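Local atomic coordinates of putative dehydratase (Mesorhizobium loti, PDB entry 2POZ), a protein that is of unknown function but probably acts as a lyase of the enolase superfamily, perhaps a dehydratase, on an unidentified substrate. Residues M203-G208 / V230-D235; R217-I222 / I249-A254. One frame throughout, in Å; residues are numbered along the deposited sequence.

Contact 1: M203-G208 / V230-D235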
loop_
_atom_site.group_PDB
_atom_site.type_symbol
_atom_site.label_atom_id
_atom_site.label_comp_id
_atom_site.label_asym_id
_atom_site.label_seq_id
_atom_site.Cartn_x
_atom_site.Cartn_y
_atom_site.Cartn_z
HETATM N N MSE A 203 -13.414 -31.861 2.782
HETATM C CA MSE A 203 -13.217 -30.614 2.060
HETATM C C MSE A 203 -14.605 -30.035 1.816
HETATM O O MSE A 203 -15.513 -30.734 1.370
HETATM C CB MSE A 203 -12.512 -30.851 0.718
HETATM C CG MSE A 203 -11.045 -31.259 0.817
HETATM SE SE MSE A 203 -10.750 -33.057 1.524
HETATM C CE MSE A 203 -8.863 -33.240 1.073
ATOM N N VAL A 204 -14.775 -28.760 2.128
ATOM C CA VAL A 204 -16.056 -28.107 1.934
ATOM C C VAL A 204 -15.981 -27.122 0.767
ATOM O O VAL A 204 -15.246 -26.130 0.815
ATOM C CB VAL A 204 -16.494 -27.361 3.220
ATOM C CG1 VAL A 204 -17.696 -26.481 2.936
ATOM C CG2 VAL A 204 -16.842 -28.372 4.305
ATOM N N ASP A 205 -16.736 -27.413 -0.286
ATOM C CA ASP A 205 -16.792 -26.550 -1.462
ATOM C C ASP A 205 -18.017 -25.644 -1.330
ATOM O O ASP A 205 -19.146 -26.132 -1.213
ATOM C CB ASP A 205 -16.883 -27.405 -2.734
ATOM C CG ASP A 205 -17.122 -26.573 -3.996
ATOM O OD1 ASP A 205 -16.818 -25.360 -4.003
ATOM O OD2 ASP A 205 -17.611 -27.146 -4.988
ATOM N N LEU A 206 -17.788 -24.331 -1.318
ATOM C CA LEU A 206 -18.881 -23.374 -1.204
ATOM C C LEU A 206 -19.320 -22.879 -2.583
ATOM O O LEU A 206 -20.356 -22.230 -2.723
ATOM C CB LEU A 206 -18.473 -22.195 -0.311
ATOM C CG LEU A 206 -18.086 -22.576 1.125
ATOM C CD1 LEU A 206 -17.882 -21.310 1.962
ATOM C CD2 LEU A 206 -19.174 -23.450 1.746
ATOM N N SER A 207 -18.519 -23.195 -3.594
ATOM C CA SER A 207 -18.810 -22.825 -4.978
ATOM C C SER A 207 -19.305 -21.388 -5.114
ATOM O O SER A 207 -20.290 -21.134 -5.799
ATOM C CB SER A 207 -19.860 -23.792 -5.557
ATOM O OG SER A 207 -19.886 -23.766 -6.976
ATOM N N GLY A 208 -18.621 -20.450 -4.461
ATOM C CA GLY A 208 -19.022 -19.056 -4.540
ATOM C C GLY A 208 -19.498 -18.480 -3.217
ATOM O O GLY A 208 -19.344 -17.280 -2.962
ATOM N N VAL A 230 -11.688 -25.062 2.544
ATOM C CA VAL A 230 -12.943 -24.571 2.003
ATOM C C VAL A 230 -12.602 -24.054 0.602
ATOM O O VAL A 230 -11.649 -23.290 0.429
ATOM C CB VAL A 230 -13.546 -23.428 2.877
ATOM C CG1 VAL A 230 -12.654 -22.195 2.844
ATOM C CG2 VAL A 230 -14.933 -23.079 2.380
ATOM N N GLU A 231 -13.371 -24.489 -0.389
ATOM C CA GLU A 231 -13.153 -24.104 -1.780
ATOM C C GLU A 231 -14.065 -22.965 -2.234
ATOM O O GLU A 231 -15.265 -22.948 -1.923
ATOM C CB GLU A 231 -13.360 -25.321 -2.683
ATOM C CG GLU A 231 -13.083 -25.070 -4.156
ATOM C CD GLU A 231 -13.326 -26.311 -5.000
ATOM O OE1 GLU A 231 -13.103 -27.426 -4.481
ATOM O OE2 GLU A 231 -13.727 -26.171 -6.179
ATOM N N GLU A 232 -13.486 -22.025 -2.980
ATOM C CA GLU A 232 -14.210 -20.866 -3.493
ATOM C C GLU A 232 -15.190 -20.284 -2.474
ATOM O O GLU A 232 -16.398 -20.313 -2.689
ATOM C CB GLU A 232 -14.978 -21.236 -4.769
ATOM C CG GLU A 232 -14.107 -21.589 -5.965
ATOM C CD GLU A 232 -14.930 -21.806 -7.226
ATOM O OE1 GLU A 232 -15.905 -22.588 -7.169
ATOM O OE2 GLU A 232 -14.605 -21.198 -8.269
ATOM N N PRO A 233 -14.683 -19.736 -1.357
ATOM C CA PRO A 233 -15.575 -19.165 -0.344
ATOM C C PRO A 233 -16.351 -17.957 -0.867
ATOM O O PRO A 233 -17.359 -17.552 -0.282
ATOM C CB PRO A 233 -14.622 -18.814 0.799
ATOM C CG PRO A 233 -13.366 -18.440 0.060
ATOM C CD PRO A 233 -13.270 -19.528 -0.995
ATOM N N CYS A 234 -15.874 -17.365 -1.958
ATOM C CA CYS A 234 -16.583 -16.232 -2.535
ATOM C C CYS A 234 -16.564 -16.332 -4.045
ATOM O O CYS A 234 -15.848 -17.152 -4.613
ATOM C CB CYS A 234 -15.970 -14.897 -2.105
ATOM S SG CYS A 234 -14.272 -14.658 -2.671
ATOM N N ASP A 235 -17.371 -15.498 -4.685
ATOM C CA ASP A 235 -17.456 -15.480 -6.139
ATOM C C ASP A 235 -16.057 -15.288 -6.716
ATOM O O ASP A 235 -15.335 -14.383 -6.309
ATOM C CB ASP A 235 -18.364 -14.332 -6.589
ATOM C CG ASP A 235 -18.713 -14.408 -8.060
ATOM O OD1 ASP A 235 -17.790 -14.568 -8.893
ATOM O OD2 ASP A 235 -19.915 -14.298 -8.383
#

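Contact 2: R217-I222 / I249-A254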
loop_
_atom_site.group_PDB
_atom_site.type_symbol
_atom_site.label_atom_id
_atom_site.label_comp_id
_atom_site.label_asym_id
_atom_site.label_seq_id
_atom_site.Cartn_x
_atom_site.Cartn_y
_atom_site.Cartn_z
ATOM N N ARG A 217 -18.995 -16.017 8.777
ATOM C CA ARG A 217 -19.747 -16.584 9.887
ATOM C C ARG A 217 -19.869 -18.104 9.749
ATOM O O ARG A 217 -19.625 -18.836 10.703
ATOM C CB ARG A 217 -21.136 -15.949 9.957
ATOM C CG ARG A 217 -22.078 -16.581 10.979
ATOM C CD ARG A 217 -23.358 -15.771 11.082
ATOM N NE ARG A 217 -23.208 -14.648 12.004
ATOM C CZ ARG A 217 -23.711 -13.431 11.813
ATOM N NH1 ARG A 217 -24.405 -13.146 10.716
ATOM N NH2 ARG A 217 -23.524 -12.497 12.734
ATOM N N PHE A 218 -20.230 -18.575 8.558
ATOM C CA PHE A 218 -20.385 -20.011 8.319
ATOM C C PHE A 218 -19.072 -20.792 8.464
ATOM O O PHE A 218 -19.053 -21.871 9.052
ATOM C CB PHE A 218 -20.976 -20.258 6.926
ATOM C CG PHE A 218 -21.242 -21.710 6.624
ATOM C CD1 PHE A 218 -22.282 -22.389 7.255
ATOM C CD2 PHE A 218 -20.454 -22.402 5.712
ATOM C CE1 PHE A 218 -22.530 -23.740 6.974
ATOM C CE2 PHE A 218 -20.695 -23.754 5.427
ATOM C CZ PHE A 218 -21.731 -24.419 6.057
ATOM N N CYS A 219 -17.978 -20.250 7.935
ATOM C CA CYS A 219 -16.688 -20.928 8.023
ATOM C C CYS A 219 -16.214 -21.037 9.472
ATOM O O CYS A 219 -15.595 -22.026 9.865
ATOM C CB CYS A 219 -15.647 -20.191 7.175
ATOM S SG CYS A 219 -15.971 -20.316 5.386
ATOM N N ARG A 220 -16.497 -20.016 10.266
ATOM C CA ARG A 220 -16.102 -20.057 11.665
ATOM C C ARG A 220 -16.935 -21.108 12.394
ATOM O O ARG A 220 -16.431 -21.817 13.259
ATOM C CB ARG A 220 -16.295 -18.684 12.315
ATOM C CG ARG A 220 -15.225 -17.672 11.912
ATOM C CD ARG A 220 -15.508 -16.292 12.499
ATOM N NE ARG A 220 -14.415 -15.366 12.221
ATOM C CZ ARG A 220 -14.539 -14.044 12.224
ATOM N NH1 ARG A 220 -15.717 -13.493 12.491
ATOM N NH2 ARG A 220 -13.492 -13.274 11.943
ATOM N N LYS A 221 -18.209 -21.216 12.031
ATOM C CA LYS A 221 -19.081 -22.187 12.675
ATOM C C LYS A 221 -18.629 -23.618 12.426
ATOM O O LYS A 221 -18.647 -24.431 13.348
ATOM C CB LYS A 221 -20.524 -22.012 12.199
ATOM C CG LYS A 221 -21.560 -22.759 13.036
ATOM C CD LYS A 221 -22.975 -22.350 12.636
ATOM C CE LYS A 221 -24.032 -23.087 13.458
ATOM N NZ LYS A 221 -23.894 -22.831 14.927
ATOM N N ILE A 222 -18.205 -23.931 11.201
ATOM C CA ILE A 222 -17.781 -25.297 10.900
ATOM C C ILE A 222 -16.322 -25.593 11.235
ATOM O O ILE A 222 -15.883 -26.740 11.139
ATOM C CB ILE A 222 -18.013 -25.668 9.407
ATOM C CG1 ILE A 222 -17.153 -24.783 8.492
ATOM C CG2 ILE A 222 -19.490 -25.532 9.070
ATOM C CD1 ILE A 222 -17.140 -25.229 7.020
ATOM N N ILE A 249 -11.093 -16.108 8.562
ATOM C CA ILE A 249 -11.522 -17.459 8.908
ATOM C C ILE A 249 -10.347 -18.344 9.279
ATOM O O ILE A 249 -9.217 -18.095 8.868
ATOM C CB ILE A 249 -12.312 -18.132 7.757
ATOM C CG1 ILE A 249 -11.383 -18.434 6.582
ATOM C CG2 ILE A 249 -13.462 -17.229 7.329
ATOM C CD1 ILE A 249 -12.052 -19.248 5.468
ATOM N N PRO A 250 -10.603 -19.405 10.061
ATOM C CA PRO A 250 -9.546 -20.325 10.487
ATOM C C PRO A 250 -9.308 -21.508 9.542
ATOM O O PRO A 250 -8.543 -22.415 9.864
ATOM C CB PRO A 250 -10.041 -20.777 11.853
ATOM C CG PRO A 250 -11.521 -20.925 11.604
ATOM C CD PRO A 250 -11.866 -19.690 10.769
ATOM N N LEU A 251 -9.950 -21.496 8.379
ATOM C CA LEU A 251 -9.808 -22.599 7.434
ATOM C C LEU A 251 -8.937 -22.257 6.230
ATOM O O LEU A 251 -8.957 -21.135 5.749
ATOM C CB LEU A 251 -11.184 -23.014 6.910
ATOM C CG LEU A 251 -12.324 -23.070 7.923
ATOM C CD1 LEU A 251 -13.638 -23.346 7.202
ATOM C CD2 LEU A 251 -12.026 -24.144 8.946
ATOM N N PRO A 252 -8.150 -23.227 5.741
ATOM C CA PRO A 252 -7.302 -22.975 4.571
ATOM C C PRO A 252 -8.251 -22.823 3.377
ATOM O O PRO A 252 -9.315 -23.452 3.335
ATOM C CB PRO A 252 -6.470 -24.253 4.467
ATOM C CG PRO A 252 -6.379 -24.714 5.880
ATOM C CD PRO A 252 -7.782 -24.500 6.383
ATOM N N ILE A 253 -7.872 -21.998 2.411
ATOM C CA ILE A 253 -8.715 -21.777 1.249
ATOM C C ILE A 253 -8.087 -22.335 -0.014
ATOM O O ILE A 253 -6.867 -22.333 -0.166
ATOM C CB ILE A 253 -8.969 -20.274 1.037
ATOM C CG1 ILE A 253 -9.701 -19.691 2.255
ATOM C CG2 ILE A 253 -9.782 -20.054 -0.231
ATOM C CD1 ILE A 253 -9.876 -18.165 2.197
ATOM N N ALA A 254 -8.940 -22.814 -0.914
ATOM C CA ALA A 254 -8.516 -23.344 -2.201
ATOM C C ALA A 254 -9.426 -22.747 -3.280
ATOM O O ALA A 254 -10.641 -22.647 -3.088
ATOM C CB ALA A 254 -8.621 -24.873 -2.209
#

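Contact 1: M203-G208 / V230-D235
D205 and E231 lie side by side at the ends of two adjacent parallel strands, their side chains on the same face of the sheet. The D205 side chain crosses over E231 at a slant: CB sits 4.1 Å from E231 CB, and CG is 3.9 Å from E231 CD. Its carboxylate stacks on that of E231, the two planes only 15° apart. At the tip, OD1 is the oxygen nearest the E231 carboxylate, approaching OE2 without bonding. OD1 also lies 3.5 Å from the backbone E231 O and takes the N-H of S207 (S207 N to D205 OD1, 2.8 Å) from 52° above the carboxylate plane, closing an Asx turn. CG stands anti to the backbone N (chi1 173°), which swings OD1 forward over the turn. With an alanine here the S207 N-H has no OD1 to bond, and the turn after the strand would probably be freer to shift. K157 forms a salt bridge with E231 OE1.

The backbones are joined by E231 N to V204 O (2.8 Å), L206 N to E231 O (2.9 Å) and, beyond the strands, G208 N to E232 O (2.8 Å), the last in the carbonyl plane. On the other face V204 and V230 pair, and V230 CG2 presses on the L206 branch point, unusually tight at 3.4 Å from L206 CG. L206 continues onto T215, F218 and C219 of helix 212-222. E232 OE1, near S207 CA, is bound by R258 in a salt bridge.

Carboxylates at the ends of successive strands of a beta/alpha barrel are the hallmark of the enolase superfamily, whose members hold magnesium there; the placing of D205 and E231 is consistent with such a site.

Contact 2: R217-I222 / I249-A254
C219 is gripped between I249 and L251, which makes these three residues the heart of the contact between helix 212-222 and the chain leading into strand 253-255. The CB of C219 is the shared point. I249 CG2 approaches it to 3.7 Å, and L251 CD1 lies equally near C219 CB, at 3.7 Å, so the cysteine carbon sits in a notch made by the two branched chains.

I249 uses two of its branches. CG1 lies between the backbone N and the carbonyl carbon (chi1 69°), and from there CD1 meets the sulfur, 4.1 Å from C219 SG, while CG2 covers CB. The cysteine thus has one isoleucine along both its side-chain atoms. Its side chain also touches L206, and I249 goes on to touch V230 of the neighbouring strand.

L251 reaches the helix with one methyl. CD1 rests 3.6 Å from C219 O, a carbon against a backbone carbonyl, and the same methyl meets the next turn, 4.0 Å from I222 CD1. The I222 and L251 side chains cross at about a right angle. I222 in turn packs on Y186 of helix 179-196 and on I227.

Nearer the surface, R220 CG touches the CD corner of the P250 ring (4.1 Å), the two side chains crossing at about a right angle. Beyond CG the arginine chain runs extended, and its NH2 makes a weak hydrogen bond with Q248. P250 also packs against R220 of a neighbouring subunit.

Everything that meets across the two segments is aliphatic carbon, one sulfur and one backbone oxygen touched by a methyl, so shape and exclusion of water, rather than directional bonds, seat this chain on the helix.

How the contacts relate
The two contacts are neighbours on one beta/alpha barrel, their centres about 10 Å apart, and their segments alternate along the chain: helix 212-222 connects the two strands of contact 1. Strand 227-231 also borders strand 253-255. Probable hydrogen bonds from V230 N to P252 O (3.0 Å) and from E232 N to A254 O (2.9 Å) tie 230-235 to 249-254, and P233 CD packs on I253 CG2 at 3.6 Å. L206, wedged against C219, bridges sheet and helix. Contact 1 carries the carboxylates of the probable metal site, near which E257 also lies; contact 2 packs helix 212-222 against the loop that leads into strand 253-255.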